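Local coordinates for suppressor of fused family protein (Neisseria gonorrhoeae, PDB 3K5J) that is of unknown function but resembles the N-terminal domain of human Suppressor of fused, and probably acts through protein binding, at residues A[66-71]-A[123-128]; A[5-10]-A[130-135]; A[71-76]-A[107-112]. All coordinates share one frame; numbering follows the deposited sequence. Where two conformers were deposited one is given.

Contact 1: residues A[66-71]-A[123-128]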
# COMPACT_ATOMS: atom_id res chain seq x y z
N GLU A 66 3.56 -2.12 8.10
CA GLU A 66 3.98 -1.47 6.87
C GLU A 66 2.85 -1.58 5.85
O GLU A 66 1.87 -2.30 6.08
CB GLU A 66 5.21 -2.15 6.29
CG GLU A 66 6.44 -2.17 7.18
CD GLU A 66 7.10 -0.84 7.52
OE1 GLU A 66 6.73 0.19 6.92
OE2 GLU A 66 7.99 -0.85 8.43
N PHE A 67 3.03 -0.88 4.72
CA PHE A 67 2.00 -0.79 3.69
C PHE A 67 2.61 -1.07 2.32
O PHE A 67 3.78 -0.74 2.06
CB PHE A 67 1.37 0.60 3.70
CG PHE A 67 0.74 0.96 5.02
CD1 PHE A 67 -0.52 0.45 5.35
CD2 PHE A 67 1.43 1.66 5.98
CE1 PHE A 67 -1.08 0.73 6.57
CE2 PHE A 67 0.86 1.89 7.23
CZ PHE A 67 -0.37 1.43 7.52
N PHE A 68 1.83 -1.63 1.39
CA PHE A 68 2.31 -1.82 0.04
C PHE A 68 1.26 -1.51 -1.01
O PHE A 68 0.05 -1.64 -0.76
CB PHE A 68 2.90 -3.24 -0.19
CG PHE A 68 1.92 -4.34 -0.05
CD1 PHE A 68 1.21 -4.77 -1.17
CD2 PHE A 68 1.72 -4.98 1.14
CE1 PHE A 68 0.27 -5.79 -1.07
CE2 PHE A 68 0.80 -6.01 1.23
CZ PHE A 68 0.07 -6.41 0.14
N ILE A 69 1.75 -1.15 -2.19
CA ILE A 69 0.95 -0.82 -3.38
C ILE A 69 1.33 -1.81 -4.48
O ILE A 69 2.55 -2.01 -4.73
CB ILE A 69 1.21 0.62 -3.85
CG1 ILE A 69 0.83 1.65 -2.79
CG2 ILE A 69 0.51 0.90 -5.19
CD1 ILE A 69 1.48 3.03 -2.92
N ILE A 70 0.32 -2.38 -5.12
CA ILE A 70 0.52 -3.27 -6.28
C ILE A 70 0.19 -2.46 -7.53
O ILE A 70 -0.93 -1.98 -7.68
CB ILE A 70 -0.31 -4.58 -6.24
CG1 ILE A 70 -0.33 -5.22 -4.84
CG2 ILE A 70 0.15 -5.55 -7.33
CD1 ILE A 70 -1.28 -6.42 -4.73
N SER A 71 1.18 -2.26 -8.40
CA SER A 71 1.06 -1.34 -9.53
C SER A 71 1.18 -2.04 -10.86
O SER A 71 2.07 -2.87 -11.06
CB SER A 71 2.14 -0.27 -9.46
OG SER A 71 1.94 0.74 -10.42
N TYR A 123 -4.62 -9.86 0.64
CA TYR A 123 -5.30 -10.99 0.02
C TYR A 123 -4.58 -11.62 -1.18
O TYR A 123 -4.61 -12.83 -1.34
CB TYR A 123 -6.73 -10.60 -0.36
CG TYR A 123 -7.60 -10.23 0.82
CD1 TYR A 123 -7.87 -11.13 1.82
CD2 TYR A 123 -8.11 -8.94 0.96
CE1 TYR A 123 -8.67 -10.79 2.89
CE2 TYR A 123 -8.91 -8.58 2.02
CZ TYR A 123 -9.18 -9.50 3.01
OH TYR A 123 -9.96 -9.11 4.07
N PRO A 124 -3.87 -10.81 -2.02
CA PRO A 124 -3.18 -11.45 -3.17
C PRO A 124 -2.04 -12.38 -2.81
O PRO A 124 -1.64 -13.24 -3.61
CB PRO A 124 -2.67 -10.24 -3.98
CG PRO A 124 -3.65 -9.15 -3.63
CD PRO A 124 -3.90 -9.34 -2.17
N TYR A 125 -1.51 -12.20 -1.59
CA TYR A 125 -0.28 -12.82 -1.16
C TYR A 125 -0.35 -13.76 0.04
O TYR A 125 0.40 -14.74 0.11
CB TYR A 125 0.77 -11.72 -0.94
CG TYR A 125 0.99 -10.89 -2.17
CD1 TYR A 125 1.30 -11.49 -3.38
CD2 TYR A 125 0.88 -9.51 -2.14
CE1 TYR A 125 1.47 -10.75 -4.54
CE2 TYR A 125 1.07 -8.75 -3.28
CZ TYR A 125 1.39 -9.36 -4.48
OH TYR A 125 1.54 -8.56 -5.61
N GLY A 126 -1.26 -13.47 0.96
CA GLY A 126 -1.49 -14.37 2.10
C GLY A 126 -0.59 -14.14 3.31
O GLY A 126 0.20 -13.19 3.38
N GLN A 127 -0.71 -15.06 4.27
CA GLN A 127 -0.14 -14.91 5.56
C GLN A 127 1.37 -14.89 5.57
O GLN A 127 1.97 -14.25 6.44
CB GLN A 127 -0.62 -16.02 6.48
CG GLN A 127 -0.29 -15.77 7.96
CD GLN A 127 -0.70 -16.93 8.80
OE1 GLN A 127 -0.07 -17.99 8.75
NE2 GLN A 127 -1.79 -16.76 9.55
N GLU A 128 2.01 -15.55 4.61
CA GLU A 128 3.48 -15.55 4.57
C GLU A 128 4.04 -14.14 4.36
O GLU A 128 5.12 -13.82 4.87
CB GLU A 128 4.04 -16.46 3.46
CG GLU A 128 5.58 -16.64 3.51
CD GLU A 128 6.10 -17.55 2.42
OE1 GLU A 128 5.30 -18.05 1.62
OE2 GLU A 128 7.31 -17.73 2.38
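Pro124 and Tyr125 pack against Phe68 and Ile70, two side chains on one face of strand 65-71. The strand belongs to the mixed sheet of this Sufu-like fold, between strand 52-57, which runs antiparallel to it, and strand 135-143, which runs parallel. The second segment is the turn that leads into the short helix 127-130.

Pro124 comes first along this turn. The CG of its ring touches Ile70 CD1 at 3.8 Å. The same ring leans on Trp139 of strand 135-143. Its CB also lies 3.9 Å over the centre of one face of the Tyr125 ring.

Tyr125 makes most of the contact. Its CG lies anti to the carbonyl carbon (chi1 -57°), and the ring reaches in over the sheet. The Phe68 and Tyr125 rings form an oblique pair, inclined to each other at 53°, with centroids 5.8 Å apart. Phe68 CE1 sits at the edge of the Tyr125 ring, 3.8 Å from CE2. Phe68 also meets Trp139 with nearly parallel planes, and Trp16 makes an edge-to-face contact with Tyr125. Ile70 meets the far end of the tyrosine from the opposite direction. Its CD1 lies 3.6 Å from Tyr125 CE2, and its CG2 is 3.7 Å from Tyr125 OH.

Gly126 follows as the N-cap of helix 127-130. Its positive phi of 87° turns the chain from Tyr125 into the helix.

Contact 2: residues A[5-10]-A[130-135]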
# COMPACT_ATOMS: atom_id res chain seq x y z
N ASN A 5 15.36 -2.23 8.48
CA ASN A 5 15.11 -2.24 7.06
C ASN A 5 15.56 -3.55 6.41
O ASN A 5 14.91 -4.08 5.48
CB ASN A 5 15.80 -1.06 6.38
CG ASN A 5 15.21 0.29 6.77
OD1 ASN A 5 14.02 0.36 7.14
ND2 ASN A 5 16.02 1.32 6.73
N GLN A 6 16.69 -4.08 6.89
CA GLN A 6 17.19 -5.34 6.38
C GLN A 6 16.24 -6.49 6.77
O GLN A 6 16.07 -7.44 5.98
CB GLN A 6 18.63 -5.59 6.80
CG GLN A 6 19.21 -6.92 6.27
CD GLN A 6 19.27 -6.98 4.78
OE1 GLN A 6 19.72 -6.04 4.13
NE2 GLN A 6 18.83 -8.10 4.22
N THR A 7 15.64 -6.44 7.97
CA THR A 7 14.61 -7.44 8.31
C THR A 7 13.43 -7.39 7.33
O THR A 7 12.98 -8.44 6.87
CB THR A 7 14.12 -7.40 9.77
OG1 THR A 7 13.22 -6.31 10.00
CG2 THR A 7 15.33 -7.44 10.76
N VAL A 8 13.00 -6.20 6.96
CA VAL A 8 11.92 -6.06 5.98
C VAL A 8 12.36 -6.60 4.62
O VAL A 8 11.65 -7.39 3.98
CB VAL A 8 11.42 -4.60 5.89
CG1 VAL A 8 10.43 -4.40 4.72
CG2 VAL A 8 10.83 -4.12 7.22
N LEU A 9 13.53 -6.19 4.16
CA LEU A 9 14.04 -6.65 2.87
C LEU A 9 14.13 -8.18 2.82
O LEU A 9 13.71 -8.79 1.84
CB LEU A 9 15.40 -6.05 2.58
CG LEU A 9 16.10 -6.46 1.28
CD1 LEU A 9 15.22 -6.28 0.05
CD2 LEU A 9 17.44 -5.74 1.16
N SER A 10 14.64 -8.78 3.89
CA SER A 10 14.75 -10.25 3.96
C SER A 10 13.40 -10.93 3.90
O SER A 10 13.24 -11.95 3.27
CB SER A 10 15.47 -10.65 5.25
OG SER A 10 16.83 -10.30 5.15
N GLU A 130 1.88 -11.38 5.14
CA GLU A 130 1.19 -10.61 6.18
C GLU A 130 2.01 -10.39 7.45
O GLU A 130 2.00 -9.29 7.98
CB GLU A 130 -0.14 -11.31 6.52
CG GLU A 130 -1.05 -10.52 7.47
CD GLU A 130 -2.10 -11.38 8.12
OE1 GLU A 130 -2.06 -12.63 7.96
OE2 GLU A 130 -2.98 -10.78 8.75
N TYR A 131 2.64 -11.45 7.97
CA TYR A 131 3.38 -11.37 9.25
C TYR A 131 4.84 -11.58 9.08
O TYR A 131 5.29 -12.56 8.48
CB TYR A 131 2.86 -12.43 10.24
CG TYR A 131 1.62 -11.99 11.02
CD1 TYR A 131 0.32 -12.17 10.54
CD2 TYR A 131 1.75 -11.43 12.28
CE1 TYR A 131 -0.78 -11.75 11.28
CE2 TYR A 131 0.65 -10.99 13.00
CZ TYR A 131 -0.62 -11.16 12.52
OH TYR A 131 -1.71 -10.74 13.27
N MSE A 132 5.58 -10.68 9.71
CA MSE A 132 7.00 -10.80 10.02
C MSE A 132 7.32 -10.41 11.47
O MSE A 132 7.22 -9.27 11.80
CB MSE A 132 7.73 -9.75 9.20
CG MSE A 132 9.20 -9.62 9.31
SE MSE A 132 9.93 -7.99 8.67
CE MSE A 132 9.54 -6.64 9.94
N ASP A 133 7.75 -11.32 12.33
CA ASP A 133 8.03 -10.94 13.74
C ASP A 133 7.81 -9.45 14.16
O ASP A 133 8.57 -8.53 13.83
CB ASP A 133 9.40 -11.37 14.21
CG ASP A 133 9.50 -11.40 15.72
OD1 ASP A 133 8.60 -11.99 16.35
OD2 ASP A 133 10.44 -10.83 16.28
N ASN A 134 6.74 -9.25 14.93
CA ASN A 134 6.28 -7.93 15.49
C ASN A 134 5.57 -6.99 14.51
O ASN A 134 5.00 -5.99 14.96
CB ASN A 134 7.24 -7.11 16.39
CG ASN A 134 7.73 -7.90 17.61
OD1 ASN A 134 6.93 -8.47 18.34
ND2 ASN A 134 9.04 -7.90 17.84
N VAL A 135 5.51 -7.37 13.21
CA VAL A 135 5.05 -6.42 12.21
C VAL A 135 4.21 -7.07 11.14
O VAL A 135 4.50 -8.16 10.66
CB VAL A 135 6.28 -5.70 11.58
CG1 VAL A 135 5.91 -4.78 10.45
CG2 VAL A 135 7.07 -4.90 12.68
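Met132, a selenomethionine, reaches across to Thr7 and Val8 on helix 2-15. It stands on the short strand 131-132, which is joined to strand 135-143 by a tight beta hairpin. Met132 N bonds Val135 O, and Val135 N bonds Met132 O, each at 2.9 Å. Met132 and Val135 are therefore a hydrogen-bonded antiparallel pair, and the chain reverses through Asp133 and Asn134.

Met132 has two conformers. The contacts told here are those of one of them and hold less firmly for that reason. The side chain starts toward the helix at CB. CG is anti to the backbone N (chi1 179°), and chi2 is also extended. CB and CG thus span the gap between hairpin and helix, and the contact itself begins at the selenium.

SE lies against the helix backbone. It is 3.6 Å from Thr7 O and 3.9 Å from Val8 CA. Here the chain bends, with chi3 at 75°, and the terminal methyl turns along the helix surface. CE touches two side chains of the helix. It is 3.7 Å from Thr7 OG1 and 3.9 Å from Val8 CG2. The side chain of Met132 crosses those of Thr7 and Val8 at about a right angle.

Thr7 OG1 hydrogen-bonds to the carbonyl O of Tyr4, one turn back. The contact buries 112 Å² in all. It is a van der Waals contact in which selenium and methyl lie against both polar and apolar atoms.

Around it, Tyr4 and His11 of helix 2-15 also touch Met132. Phe137 of strand 135-143 packs on both Met132 and Val8. Val8 reaches Phe41 of strand 39-43 as well. The Met132 side chain thus lies between the N-terminal helix and the hairpin end of the sheet.

Contact 3: residues A[71-76]-A[107-112]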
# COMPACT_ATOMS: atom_id res chain seq x y z
N SER A 71 1.18 -2.26 -8.40
CA SER A 71 1.06 -1.34 -9.53
C SER A 71 1.18 -2.04 -10.86
O SER A 71 2.07 -2.87 -11.06
CB SER A 71 2.14 -0.27 -9.46
OG SER A 71 1.94 0.74 -10.42
N PRO A 72 0.32 -1.66 -11.82
CA PRO A 72 0.43 -2.28 -13.16
C PRO A 72 1.70 -1.92 -13.93
O PRO A 72 2.08 -2.63 -14.88
CB PRO A 72 -0.85 -1.78 -13.87
CG PRO A 72 -1.24 -0.57 -13.19
CD PRO A 72 -0.85 -0.76 -11.73
N PHE A 73 2.31 -0.82 -13.57
CA PHE A 73 3.53 -0.36 -14.21
C PHE A 73 4.45 0.30 -13.19
O PHE A 73 4.05 0.68 -12.09
CB PHE A 73 3.19 0.60 -15.38
CG PHE A 73 2.23 1.74 -14.99
CD1 PHE A 73 2.68 2.87 -14.31
CD2 PHE A 73 0.90 1.68 -15.35
CE1 PHE A 73 1.79 3.92 -13.97
CE2 PHE A 73 -0.00 2.71 -14.98
CZ PHE A 73 0.45 3.82 -14.34
N GLU A 74 5.72 0.42 -13.59
CA GLU A 74 6.72 1.11 -12.80
C GLU A 74 6.42 2.58 -12.79
O GLU A 74 6.20 3.22 -13.85
CB GLU A 74 8.10 0.90 -13.43
CG GLU A 74 9.23 1.48 -12.64
CD GLU A 74 10.60 1.18 -13.22
OE1 GLU A 74 10.69 0.94 -14.45
OE2 GLU A 74 11.57 1.16 -12.42
N THR A 75 6.45 3.17 -11.61
CA THR A 75 6.29 4.61 -11.48
C THR A 75 6.79 5.09 -10.12
O THR A 75 6.41 4.53 -9.10
CB THR A 75 4.85 5.07 -11.67
OG1 THR A 75 4.79 6.47 -11.39
CG2 THR A 75 3.84 4.31 -10.86
N PRO A 76 7.55 6.19 -10.10
CA PRO A 76 7.98 6.76 -8.85
C PRO A 76 6.84 7.42 -8.07
O PRO A 76 7.01 7.79 -6.89
CB PRO A 76 9.03 7.78 -9.28
CG PRO A 76 8.61 8.17 -10.58
CD PRO A 76 8.13 6.92 -11.23
N PRO A 107 -4.74 11.43 -7.68
CA PRO A 107 -4.89 10.07 -8.16
C PRO A 107 -3.69 9.20 -7.80
O PRO A 107 -2.54 9.66 -7.85
CB PRO A 107 -5.02 10.24 -9.65
CG PRO A 107 -5.57 11.64 -9.80
CD PRO A 107 -4.85 12.42 -8.76
N TRP A 108 -3.94 7.93 -7.52
CA TRP A 108 -2.83 7.05 -7.10
C TRP A 108 -1.76 6.92 -8.19
O TRP A 108 -0.59 6.81 -7.88
CB TRP A 108 -3.35 5.68 -6.65
CG TRP A 108 -3.88 4.77 -7.68
CD1 TRP A 108 -4.97 4.98 -8.50
CD2 TRP A 108 -3.41 3.44 -7.99
NE1 TRP A 108 -5.18 3.87 -9.29
CE2 TRP A 108 -4.25 2.91 -8.99
CE3 TRP A 108 -2.37 2.63 -7.49
CZ2 TRP A 108 -4.04 1.63 -9.52
CZ3 TRP A 108 -2.19 1.38 -7.98
CH2 TRP A 108 -2.99 0.89 -9.03
N VAL A 109 -2.22 6.86 -9.45
CA VAL A 109 -1.38 7.06 -10.62
C VAL A 109 -2.12 8.09 -11.52
O VAL A 109 -3.36 8.13 -11.54
CB VAL A 109 -1.05 5.77 -11.35
CG1 VAL A 109 -0.28 4.80 -10.47
CG2 VAL A 109 -2.27 5.07 -11.89
N GLU A 110 -1.33 8.89 -12.25
CA GLU A 110 -1.83 10.09 -12.97
C GLU A 110 -3.13 9.88 -13.71
O GLU A 110 -4.03 10.72 -13.60
CB GLU A 110 -0.78 10.62 -13.99
CG GLU A 110 -1.18 11.97 -14.72
CD GLU A 110 -0.34 12.25 -15.97
OE1 GLU A 110 0.56 11.45 -16.33
OE2 GLU A 110 -0.59 13.30 -16.62
N GLN A 111 -3.23 8.83 -14.49
CA GLN A 111 -4.41 8.70 -15.37
C GLN A 111 -5.63 8.06 -14.75
O GLN A 111 -6.68 7.98 -15.35
CB GLN A 111 -4.03 8.00 -16.68
CG GLN A 111 -3.07 8.83 -17.55
CD GLN A 111 -3.78 10.03 -18.15
OE1 GLN A 111 -4.83 9.90 -18.79
NE2 GLN A 111 -3.23 11.21 -17.93
N SER A 112 -5.50 7.59 -13.53
CA SER A 112 -6.65 7.03 -12.80
C SER A 112 -7.47 8.15 -12.17
O SER A 112 -6.95 9.24 -11.90
CB SER A 112 -6.15 6.09 -11.68
OG SER A 112 -7.18 5.32 -11.08
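Val109 meets Phe73 and Thr75, and Trp108 meets Pro72. These are three pairs, all meeting through carbon atoms. Phe73 and Val109 approach from opposite directions. The tip of the phenylalanine ring does the touching, with CZ 3.9 Å from Val109 CG2. On its other methyl, Val109 CG1 lies 4.2 Å from Thr75 CG2. The third meeting is between Pro72 CD and Trp108 CH2, at 3.8 Å. CH2 belongs to the benzo part of the indole.

Trp108 and Val109 also pack on each other. Val109 CG2 lies 4.0 Å above one face of the indole, toward its rim. At the indole edge, Trp108 NE1 gives a weak hydrogen bond to Ser112 OG, 3.1 Å long and bent to 132°.

Both segments are loops. The one at 71-76 links strand 65-71 to helix 77-91, and the one at 107-112 lies between strands 101-103 and 116-120. A type I beta turn from Val109 to Ser112 shapes the second loop, closed by the bond from Ser112 N to Val109 O. Within the first loop, Ser71 OG donates to Phe73 O at 2.7 Å, in the carbonyl plane and on a lone pair.

Further out, Glu77 bridges the loops. Its OE1 bonds Thr75 OG1 and its OE2 takes the backbone N of Glu110. His78 NE2 bonds Ser71 OG, and Ile173 O bonds Ser112 OG.

Contacts 1 and 3 share Ser71, where strand 65-71 runs out into its loop. They also touch, since Trp108 CZ3 packs on Ile69 and on the backbone O of Ile70. Contact 1 lies nearest the chain centre, is partly buried and covers the sheet with aromatic and aliphatic groups. Contact 3 is a buried meeting of two loops, with hydrogen bonds inside each. Contact 2 is smallest and farthest out, partly buried with Thr7 exposed, and rests mainly on one selenomethionine against the N-terminal helix. Its hairpin follows directly on helix 127-130 of contact 1, and Val135 packs on Glu66. Contacts 2 and 3 are about 26 Å apart between centres, on opposite sides of the chain's centre.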